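Local coordinates for packaging enzyme P4 (Pseudomonas phage phi6, PDB 4BLO), which hydrolyses nucleoside triphosphates and, as a hexameric RecA-type helicase motor, probably packages viral RNA into the phage procapsid, at residues D18-S23 and V39-Y44; P24-V29 and P33-T38; L145-E150 and A154-D159. All coordinates share one frame; numbering follows the deposited sequence.

Contact 1: D18-S23 and V39-Y44; sequences DLLDAS and VVIKTY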
loop_
_atom_site.group_PDB
_atom_site.type_symbol
_atom_site.label_atom_id
_atom_site.label_comp_id
_atom_site.label_asym_id
_atom_site.label_seq_id
_atom_site.Cartn_x
_atom_site.Cartn_y
_atom_site.Cartn_z
ATOM N N ASP L 18 -31.513 31.672 5.202
ATOM C CA ASP L 18 -30.942 32.068 6.482
ATOM C C ASP L 18 -30.126 30.942 7.061
ATOM O O ASP L 18 -28.976 31.185 7.417
ATOM C CB ASP L 18 -32.033 32.513 7.458
ATOM C CG ASP L 18 -32.601 33.855 7.075
ATOM O OD1 ASP L 18 -31.896 34.868 7.261
ATOM O OD2 ASP L 18 -33.758 33.895 6.599
ATOM N N LEU L 19 -30.690 29.704 7.095
ATOM C CA LEU L 19 -30.007 28.519 7.617
ATOM C C LEU L 19 -28.652 28.325 6.946
ATOM O O LEU L 19 -27.667 28.029 7.627
ATOM C CB LEU L 19 -30.857 27.253 7.430
ATOM C CG LEU L 19 -32.076 27.063 8.340
ATOM C CD1 LEU L 19 -33.064 26.106 7.713
ATOM C CD2 LEU L 19 -31.675 26.563 9.734
ATOM N N LEU L 20 -28.607 28.529 5.619
ATOM C CA LEU L 20 -27.406 28.383 4.805
ATOM C C LEU L 20 -26.359 29.471 5.113
ATOM O O LEU L 20 -25.172 29.149 5.244
ATOM C CB LEU L 20 -27.769 28.381 3.306
ATOM C CG LEU L 20 -28.475 27.128 2.774
ATOM C CD1 LEU L 20 -29.224 27.424 1.510
ATOM C CD2 LEU L 20 -27.499 25.985 2.538
ATOM N N ASP L 21 -26.800 30.737 5.264
ATOM C CA ASP L 21 -25.925 31.879 5.548
ATOM C C ASP L 21 -25.436 31.904 6.994
ATOM O O ASP L 21 -24.322 32.363 7.250
ATOM C CB ASP L 21 -26.658 33.199 5.239
ATOM C CG ASP L 21 -26.962 33.439 3.770
ATOM O OD1 ASP L 21 -26.717 32.527 2.949
ATOM O OD2 ASP L 21 -27.462 34.537 3.445
ATOM N N ALA L 22 -26.282 31.442 7.931
ATOM C CA ALA L 22 -26.020 31.435 9.369
ATOM C C ALA L 22 -24.790 30.617 9.750
ATOM O O ALA L 22 -24.002 31.063 10.584
ATOM C CB ALA L 22 -27.233 30.900 10.116
ATOM N N SER L 23 -24.632 29.428 9.155
ATOM C CA SER L 23 -23.527 28.543 9.493
ATOM C C SER L 23 -22.622 28.208 8.285
ATOM O O SER L 23 -23.087 27.588 7.308
ATOM C CB SER L 23 -24.056 27.252 10.119
ATOM O OG SER L 23 -24.909 26.543 9.232
ATOM N N VAL L 39 -24.003 29.630 -1.560
ATOM C CA VAL L 39 -24.585 30.485 -2.610
ATOM C C VAL L 39 -25.217 29.636 -3.724
ATOM O O VAL L 39 -26.348 29.904 -4.127
ATOM C CB VAL L 39 -23.531 31.471 -3.183
ATOM C CG1 VAL L 39 -24.123 32.372 -4.262
ATOM C CG2 VAL L 39 -22.907 32.309 -2.073
ATOM N N VAL L 40 -24.495 28.600 -4.182
ATOM C CA VAL L 40 -24.911 27.675 -5.242
ATOM C C VAL L 40 -26.267 27.020 -4.875
ATOM O O VAL L 40 -27.156 26.979 -5.730
ATOM C CB VAL L 40 -23.795 26.620 -5.523
ATOM C CG1 VAL L 40 -24.173 25.679 -6.661
ATOM C CG2 VAL L 40 -22.466 27.301 -5.832
ATOM N N ILE L 41 -26.431 26.562 -3.601
ATOM C CA ILE L 41 -27.660 25.918 -3.099
ATOM C C ILE L 41 -28.812 26.937 -3.148
ATOM O O ILE L 41 -29.903 26.601 -3.629
ATOM C CB ILE L 41 -27.477 25.288 -1.686
ATOM C CG1 ILE L 41 -26.285 24.296 -1.654
ATOM C CG2 ILE L 41 -28.752 24.585 -1.231
ATOM C CD1 ILE L 41 -25.523 24.283 -0.383
ATOM N N LYS L 42 -28.548 28.189 -2.698
ATOM C CA LYS L 42 -29.532 29.283 -2.722
ATOM C C LYS L 42 -29.989 29.566 -4.162
ATOM O O LYS L 42 -31.190 29.668 -4.417
ATOM C CB LYS L 42 -28.962 30.566 -2.089
ATOM C CG LYS L 42 -28.698 30.493 -0.586
ATOM C CD LYS L 42 -28.528 31.879 0.055
ATOM C CE LYS L 42 -27.233 32.573 -0.309
ATOM N NZ LYS L 42 -27.125 33.902 0.342
ATOM N N THR L 43 -29.019 29.641 -5.096
ATOM C CA THR L 43 -29.232 29.885 -6.524
ATOM C C THR L 43 -30.108 28.776 -7.117
ATOM O O THR L 43 -31.006 29.069 -7.912
ATOM C CB THR L 43 -27.878 30.009 -7.251
ATOM O OG1 THR L 43 -27.026 30.899 -6.520
ATOM C CG2 THR L 43 -28.032 30.514 -8.680
ATOM N N TYR L 44 -29.863 27.513 -6.701
ATOM C CA TYR L 44 -30.636 26.347 -7.135
ATOM C C TYR L 44 -32.088 26.476 -6.666
ATOM O O TYR L 44 -32.983 26.301 -7.486
ATOM C CB TYR L 44 -30.007 25.043 -6.618
ATOM C CG TYR L 44 -30.783 23.793 -6.981
ATOM C CD1 TYR L 44 -30.724 23.260 -8.266
ATOM C CD2 TYR L 44 -31.530 23.111 -6.024
ATOM C CE1 TYR L 44 -31.438 22.110 -8.606
ATOM C CE2 TYR L 44 -32.242 21.953 -6.349
ATOM C CZ TYR L 44 -32.195 21.457 -7.644
ATOM O OH TYR L 44 -32.887 20.311 -7.972
#
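The carboxylate of Asp21 is the flat group here, and Lys42 NZ approaches its oxygen-bearing edge end-on, near the plane, between OD1 and OD2. Lys42 NZ donates to Asp21 OD1 at 3.0 Å, on the syn lone pair, and makes a weaker bond to Asp21 OD2 at 3.2 Å. One ammonium group thus grips both oxygens in a salt bridge. The motif is an antiparallel helix pair, formed by the last turn of helix 7-22 and the first turns of helix 38-54. The local axes run 171° apart and approach to 10.0 Å. The lysine chain is bent at chi3 (-71°), which turns NZ across the end of Asp21, so the two side chains meet at about a right angle. Deeper between the helices, the buried Leu20 points at the partner helix. Leu20 CD1 lies 3.8 Å from Lys42 CG, where the two side chains slide past each other in opposite directions. The other methyl, Leu20 CD2, packs on Ile41 CD1 at 3.9 Å. The charged pair lies toward the exposed side of this apolar layer, which Tyr223, Ile175 and Ile75 continue. Leu20 O also accepts a hydrogen bond from Thr38 OG1 at the start of the second helix. At the next residue, Val39 O takes two donors from one turn on, Thr43 N and Thr43 OG1. Thr43 OG1 lies 2.7 Å from Val39 O, above the carbonyl plane.

Contact 2: P24-V29 and P33-T38; sequences PVSLQV and PTAINT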
loop_
_atom_site.group_PDB
_atom_site.type_symbol
_atom_site.label_atom_id
_atom_site.label_comp_id
_atom_site.label_asym_id
_atom_site.label_seq_id
_atom_site.Cartn_x
_atom_site.Cartn_y
_atom_site.Cartn_z
ATOM N N PRO L 24 -21.313 28.584 8.366
ATOM C CA PRO L 24 -20.371 28.179 7.309
ATOM C C PRO L 24 -19.973 26.708 7.510
ATOM O O PRO L 24 -19.583 26.323 8.619
ATOM C CB PRO L 24 -19.188 29.141 7.486
ATOM C CG PRO L 24 -19.286 29.648 8.878
ATOM C CD PRO L 24 -20.621 29.284 9.468
ATOM N N VAL L 25 -20.116 25.877 6.463
ATOM C CA VAL L 25 -19.808 24.449 6.575
ATOM C C VAL L 25 -18.722 24.024 5.607
ATOM O O VAL L 25 -18.466 24.682 4.590
ATOM C CB VAL L 25 -21.045 23.519 6.426
ATOM C CG1 VAL L 25 -21.987 23.655 7.610
ATOM C CG2 VAL L 25 -21.783 23.739 5.101
ATOM N N SER L 26 -18.111 22.884 5.934
ATOM C CA SER L 26 -17.081 22.218 5.152
ATOM C C SER L 26 -17.313 20.710 5.174
ATOM O O SER L 26 -18.261 20.230 5.798
ATOM C CB SER L 26 -15.693 22.553 5.690
ATOM O OG SER L 26 -15.394 23.932 5.530
ATOM N N LEU L 27 -16.462 19.968 4.471
ATOM C CA LEU L 27 -16.500 18.513 4.425
ATOM C C LEU L 27 -15.095 18.000 4.243
ATOM O O LEU L 27 -14.246 18.699 3.695
ATOM C CB LEU L 27 -17.439 17.986 3.336
ATOM C CG LEU L 27 -17.976 16.577 3.577
ATOM C CD1 LEU L 27 -19.152 16.587 4.527
ATOM C CD2 LEU L 27 -18.356 15.919 2.287
ATOM N N GLN L 28 -14.760 16.858 4.817
ATOM C CA GLN L 28 -13.453 16.241 4.728
ATOM C C GLN L 28 -13.609 14.733 4.627
ATOM O O GLN L 28 -14.509 14.160 5.260
ATOM C CB GLN L 28 -12.591 16.619 5.931
ATOM C CG GLN L 28 -11.097 16.350 5.732
ATOM C CD GLN L 28 -10.339 16.223 7.030
ATOM O OE1 GLN L 28 -10.907 16.073 8.112
ATOM N NE2 GLN L 28 -9.036 16.278 6.949
ATOM N N VAL L 29 -12.748 14.120 3.822
ATOM C CA VAL L 29 -12.595 12.674 3.774
ATOM C C VAL L 29 -11.420 11.754 4.132
ATOM O O VAL L 29 -11.516 10.957 5.065
ATOM C CB VAL L 29 -12.823 12.123 2.352
ATOM C CG1 VAL L 29 -13.009 10.614 2.392
ATOM C CG2 VAL L 29 -14.024 12.799 1.709
ATOM N N PRO L 33 -9.887 19.705 4.708
ATOM C CA PRO L 33 -11.279 20.175 4.785
ATOM C C PRO L 33 -11.588 21.115 3.623
ATOM O O PRO L 33 -10.777 22.009 3.320
ATOM C CB PRO L 33 -11.332 20.909 6.128
ATOM C CG PRO L 33 -10.242 20.321 6.919
ATOM C CD PRO L 33 -9.150 20.048 5.939
ATOM N N THR L 34 -12.715 20.855 2.926
ATOM C CA THR L 34 -13.150 21.640 1.768
ATOM C C THR L 34 -14.469 22.322 2.091
ATOM O O THR L 34 -15.443 21.652 2.441
ATOM C CB THR L 34 -13.258 20.784 0.474
ATOM O OG1 THR L 34 -12.153 19.884 0.393
ATOM C CG2 THR L 34 -13.284 21.639 -0.774
ATOM N N ALA L 35 -14.497 23.656 1.931
ATOM C CA ALA L 35 -15.668 24.489 2.177
ATOM C C ALA L 35 -16.783 24.220 1.167
ATOM O O ALA L 35 -16.505 23.919 0.001
ATOM C CB ALA L 35 -15.267 25.954 2.132
ATOM N N ILE L 36 -18.039 24.339 1.621
ATOM C CA ILE L 36 -19.230 24.176 0.793
ATOM C C ILE L 36 -19.751 25.571 0.446
ATOM O O ILE L 36 -20.051 26.354 1.351
ATOM C CB ILE L 36 -20.310 23.281 1.489
ATOM C CG1 ILE L 36 -19.876 21.801 1.483
ATOM C CG2 ILE L 36 -21.686 23.436 0.813
ATOM C CD1 ILE L 36 -20.598 20.904 2.447
ATOM N N ASN L 37 -19.865 25.875 -0.869
ATOM C CA ASN L 37 -20.387 27.159 -1.330
ATOM C C ASN L 37 -21.904 27.125 -1.254
ATOM O O ASN L 37 -22.584 26.526 -2.093
ATOM C CB ASN L 37 -19.885 27.547 -2.727
ATOM C CG ASN L 37 -20.164 28.991 -3.108
ATOM O OD1 ASN L 37 -20.185 29.339 -4.291
ATOM N ND2 ASN L 37 -20.358 29.883 -2.124
ATOM N N THR L 38 -22.411 27.747 -0.189
ATOM C CA THR L 38 -23.808 27.884 0.192
ATOM C C THR L 38 -24.607 28.597 -0.920
ATOM O O THR L 38 -25.739 28.191 -1.195
ATOM C CB THR L 38 -23.821 28.606 1.559
ATOM O OG1 THR L 38 -24.003 27.633 2.579
ATOM C CG2 THR L 38 -24.855 29.727 1.682
#
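Ser26 and Ala35 form an antiparallel non-hydrogen-bonded pair, and Leu27 and Thr34 the hydrogen-bonded pair beside it. Together they make a short beta hairpin of two strands, 26-27 and 34-35. Leu27 and Thr34 exchange two backbone bonds: Thr34 N to Leu27 O is nearly straight at 178°, while Leu27 N to Thr34 O is bent to 144°. A third backbone bond joins Ile36 N to Val25 O at 3.0 Å. Val25 CG2 occupies the crowded position between its own backbone N and carbonyl carbon, and from there meets Ile36 CB at 3.9 Å. This apolar pair is covered by Tyr223 and by helix 208-222, through Gln222 and Leu219. On the face of Ser26 and Ala35, Ser26 OG lies 3.4 Å from Ala35 CA. Near the turn, Gln28 and Pro33 run side by side and point the same way. The Gln28 amide is held on both ends: NE2 bonds Gly31 O and Gly96 O, and OE1 accepts from Tyr98 N. Other subunits also reach the hairpin, with Leu93 of the second subunit packing on Leu27 and Thr34. The extended chain of Gln28 brings NE2 to 3.9 Å from Pro33 CD.

Contact 3: L145-E150 and A154-D159; sequences LIRWGE and AYDELD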
loop_
_atom_site.group_PDB
_atom_site.type_symbol
_atom_site.label_atom_id
_atom_site.label_comp_id
_atom_site.label_asym_id
_atom_site.label_seq_id
_atom_site.Cartn_x
_atom_site.Cartn_y
_atom_site.Cartn_z
ATOM N N LEU L 145 -36.715 11.669 -6.091
ATOM C CA LEU L 145 -35.853 10.495 -6.185
ATOM C C LEU L 145 -34.599 10.821 -6.998
ATOM O O LEU L 145 -34.669 10.936 -8.225
ATOM C CB LEU L 145 -36.611 9.280 -6.781
ATOM C CG LEU L 145 -35.784 8.021 -7.152
ATOM C CD1 LEU L 145 -35.272 7.277 -5.925
ATOM C CD2 LEU L 145 -36.584 7.098 -8.036
ATOM N N ILE L 146 -33.453 10.985 -6.297
ATOM C CA ILE L 146 -32.162 11.246 -6.923
ATOM C C ILE L 146 -31.612 9.914 -7.362
ATOM O O ILE L 146 -31.501 8.987 -6.551
ATOM C CB ILE L 146 -31.173 12.012 -6.003
ATOM C CG1 ILE L 146 -31.725 13.401 -5.591
ATOM C CG2 ILE L 146 -29.758 12.108 -6.646
ATOM C CD1 ILE L 146 -30.964 14.022 -4.471
ATOM N N ARG L 147 -31.313 9.805 -8.667
ATOM C CA ARG L 147 -30.763 8.579 -9.229
ATOM C C ARG L 147 -29.306 8.818 -9.612
ATOM O O ARG L 147 -28.992 9.740 -10.380
ATOM C CB ARG L 147 -31.619 8.062 -10.373
ATOM C CG ARG L 147 -32.812 7.281 -9.864
ATOM C CD ARG L 147 -32.943 5.960 -10.616
ATOM N NE ARG L 147 -32.684 4.780 -9.784
ATOM C CZ ARG L 147 -32.370 3.570 -10.253
ATOM N NH1 ARG L 147 -32.214 3.373 -11.556
ATOM N NH2 ARG L 147 -32.167 2.560 -9.420
ATOM N N TRP L 148 -28.410 8.031 -8.995
ATOM C CA TRP L 148 -26.970 8.180 -9.169
ATOM C C TRP L 148 -26.291 6.799 -9.202
ATOM O O TRP L 148 -26.559 5.960 -8.340
ATOM C CB TRP L 148 -26.454 9.050 -8.008
ATOM C CG TRP L 148 -25.085 9.632 -8.151
ATOM C CD1 TRP L 148 -24.508 10.135 -9.284
ATOM C CD2 TRP L 148 -24.166 9.899 -7.080
ATOM N NE1 TRP L 148 -23.254 10.627 -8.995
ATOM C CE2 TRP L 148 -23.022 10.503 -7.648
ATOM C CE3 TRP L 148 -24.181 9.646 -5.692
ATOM C CZ2 TRP L 148 -21.913 10.874 -6.881
ATOM C CZ3 TRP L 148 -23.071 9.999 -4.938
ATOM C CH2 TRP L 148 -21.948 10.589 -5.532
ATOM N N GLY L 149 -25.459 6.573 -10.224
ATOM C CA GLY L 149 -24.672 5.355 -10.410
ATOM C C GLY L 149 -25.422 4.043 -10.303
ATOM O O GLY L 149 -24.920 3.074 -9.723
ATOM N N GLU L 150 -26.625 4.016 -10.888
ATOM C CA GLU L 150 -27.532 2.880 -10.925
ATOM C C GLU L 150 -27.820 2.519 -12.359
ATOM O O GLU L 150 -27.878 3.425 -13.190
ATOM C CB GLU L 150 -28.809 3.270 -10.188
ATOM C CG GLU L 150 -28.678 3.171 -8.679
ATOM C CD GLU L 150 -28.184 1.817 -8.203
ATOM O OE1 GLU L 150 -28.883 0.806 -8.452
ATOM O OE2 GLU L 150 -27.053 1.754 -7.667
ATOM N N ALA L 154 -36.949 0.722 -13.901
ATOM C CA ALA L 154 -38.281 1.321 -14.049
ATOM C C ALA L 154 -38.385 2.678 -13.347
ATOM O O ALA L 154 -39.187 3.520 -13.764
ATOM C CB ALA L 154 -39.336 0.381 -13.488
ATOM N N TYR L 155 -37.571 2.886 -12.291
ATOM C CA TYR L 155 -37.567 4.100 -11.472
ATOM C C TYR L 155 -37.037 5.313 -12.248
ATOM O O TYR L 155 -37.314 6.449 -11.863
ATOM C CB TYR L 155 -36.747 3.883 -10.187
ATOM C CG TYR L 155 -36.931 2.515 -9.562
ATOM C CD1 TYR L 155 -38.120 2.170 -8.928
ATOM C CD2 TYR L 155 -35.912 1.567 -9.595
ATOM C CE1 TYR L 155 -38.295 0.905 -8.352
ATOM C CE2 TYR L 155 -36.076 0.306 -9.021
ATOM C CZ TYR L 155 -37.268 -0.024 -8.402
ATOM O OH TYR L 155 -37.419 -1.278 -7.844
ATOM N N ASP L 156 -36.311 5.077 -13.354
ATOM C CA ASP L 156 -35.747 6.154 -14.167
ATOM C C ASP L 156 -36.811 6.853 -15.028
ATOM O O ASP L 156 -36.623 8.018 -15.393
ATOM C CB ASP L 156 -34.616 5.615 -15.043
ATOM C CG ASP L 156 -33.454 5.096 -14.218
ATOM O OD1 ASP L 156 -32.637 5.927 -13.745
ATOM O OD2 ASP L 156 -33.377 3.860 -14.021
ATOM N N GLU L 157 -37.937 6.160 -15.320
ATOM C CA GLU L 157 -39.036 6.695 -16.135
ATOM C C GLU L 157 -40.010 7.554 -15.316
ATOM O O GLU L 157 -40.876 8.212 -15.903
ATOM C CB GLU L 157 -39.789 5.562 -16.832
ATOM C CG GLU L 157 -39.087 5.065 -18.085
ATOM C CD GLU L 157 -39.694 3.815 -18.684
ATOM O OE1 GLU L 157 -40.892 3.854 -19.049
ATOM O OE2 GLU L 157 -38.966 2.805 -18.814
ATOM N N LEU L 158 -39.849 7.563 -13.975
ATOM C CA LEU L 158 -40.653 8.326 -13.019
ATOM C C LEU L 158 -40.366 9.827 -13.128
ATOM O O LEU L 158 -39.215 10.212 -13.345
ATOM C CB LEU L 158 -40.323 7.843 -11.595
ATOM C CG LEU L 158 -41.201 6.779 -10.921
ATOM C CD1 LEU L 158 -41.230 5.490 -11.699
ATOM C CD2 LEU L 158 -40.648 6.452 -9.544
ATOM N N ASP L 159 -41.413 10.670 -12.965
ATOM C CA ASP L 159 -41.311 12.141 -13.002
ATOM C C ASP L 159 -40.699 12.702 -11.717
ATOM O O ASP L 159 -40.473 13.914 -11.626
ATOM C CB ASP L 159 -42.692 12.794 -13.222
ATOM C CG ASP L 159 -43.288 12.666 -14.600
ATOM O OD1 ASP L 159 -42.578 12.163 -15.524
ATOM O OD2 ASP L 159 -44.452 13.108 -14.781
#
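Asp156 OD2 is gripped by two donors: the guanidinium of Arg147 through NH1, at 2.8 Å, and the backbone N of Glu153. The NH1 bond is weak by angle, only 120° at the hydrogen, but its opposite charges make it a salt bridge. The other carboxylate oxygen, Asp156 OD1, accepts from His163 NE2 and lies in the plane of the guanidinium, at its edge. The two flat groups are turned 63° against each other. Bends at chi2 and chi3 carry the Arg147 head to this place. Glu150 CB covers one face of the guanidinium, and Tyr155 CD2 lies over the opposite face toward its rim, 3.9 Å from Arg147 NH2. The tyrosine ring is tilted 61° to the guanidinium plane. Arg147 lies on strand 144-147, an inner strand of the RecA-like P-loop core, and the 3-10 turn 154-156 follows in the loop that leads to strand 161-163. Arg147 NH2 is also salt-bridged to Glu153, a residue of the ADP pocket, and NH1 bonds Val151 O, so the arginine ties the intervening loop to the strand. Tyr155 leans on Ile134 and Asn137 of the helix behind the Walker A loop, and its side chain is about 4 Å from ADP. At the CB end of Tyr155, Leu145 CD2 packs on Tyr155 CB at 3.9 Å and more loosely on Leu158 CD2 at 4.4 Å.

Contacts 1 and 2 form one continuous unit. Helix 7-22 leads into the hairpin of contact 2, which leads back into helix 38-54, and the two helices pack against each other as contact 1. Their centres are 13 Å apart, and they touch where Asp21 OD1 packs on Thr38 CG2 at 3.6 Å and Ile41 CD1 on Ile36 CG2 at 4.1 Å. Contact 3 is separate: its centre lies 26 Å from contact 1 and 27 Å from contact 2, and it touches neither. Contact 3 borders a nucleotide site, with the side chain of Arg147 about 5 Å from the bound calcium ion. Contacts 2 and 3 lie on opposite sides of the chain's centre, yet both touch the second subunit.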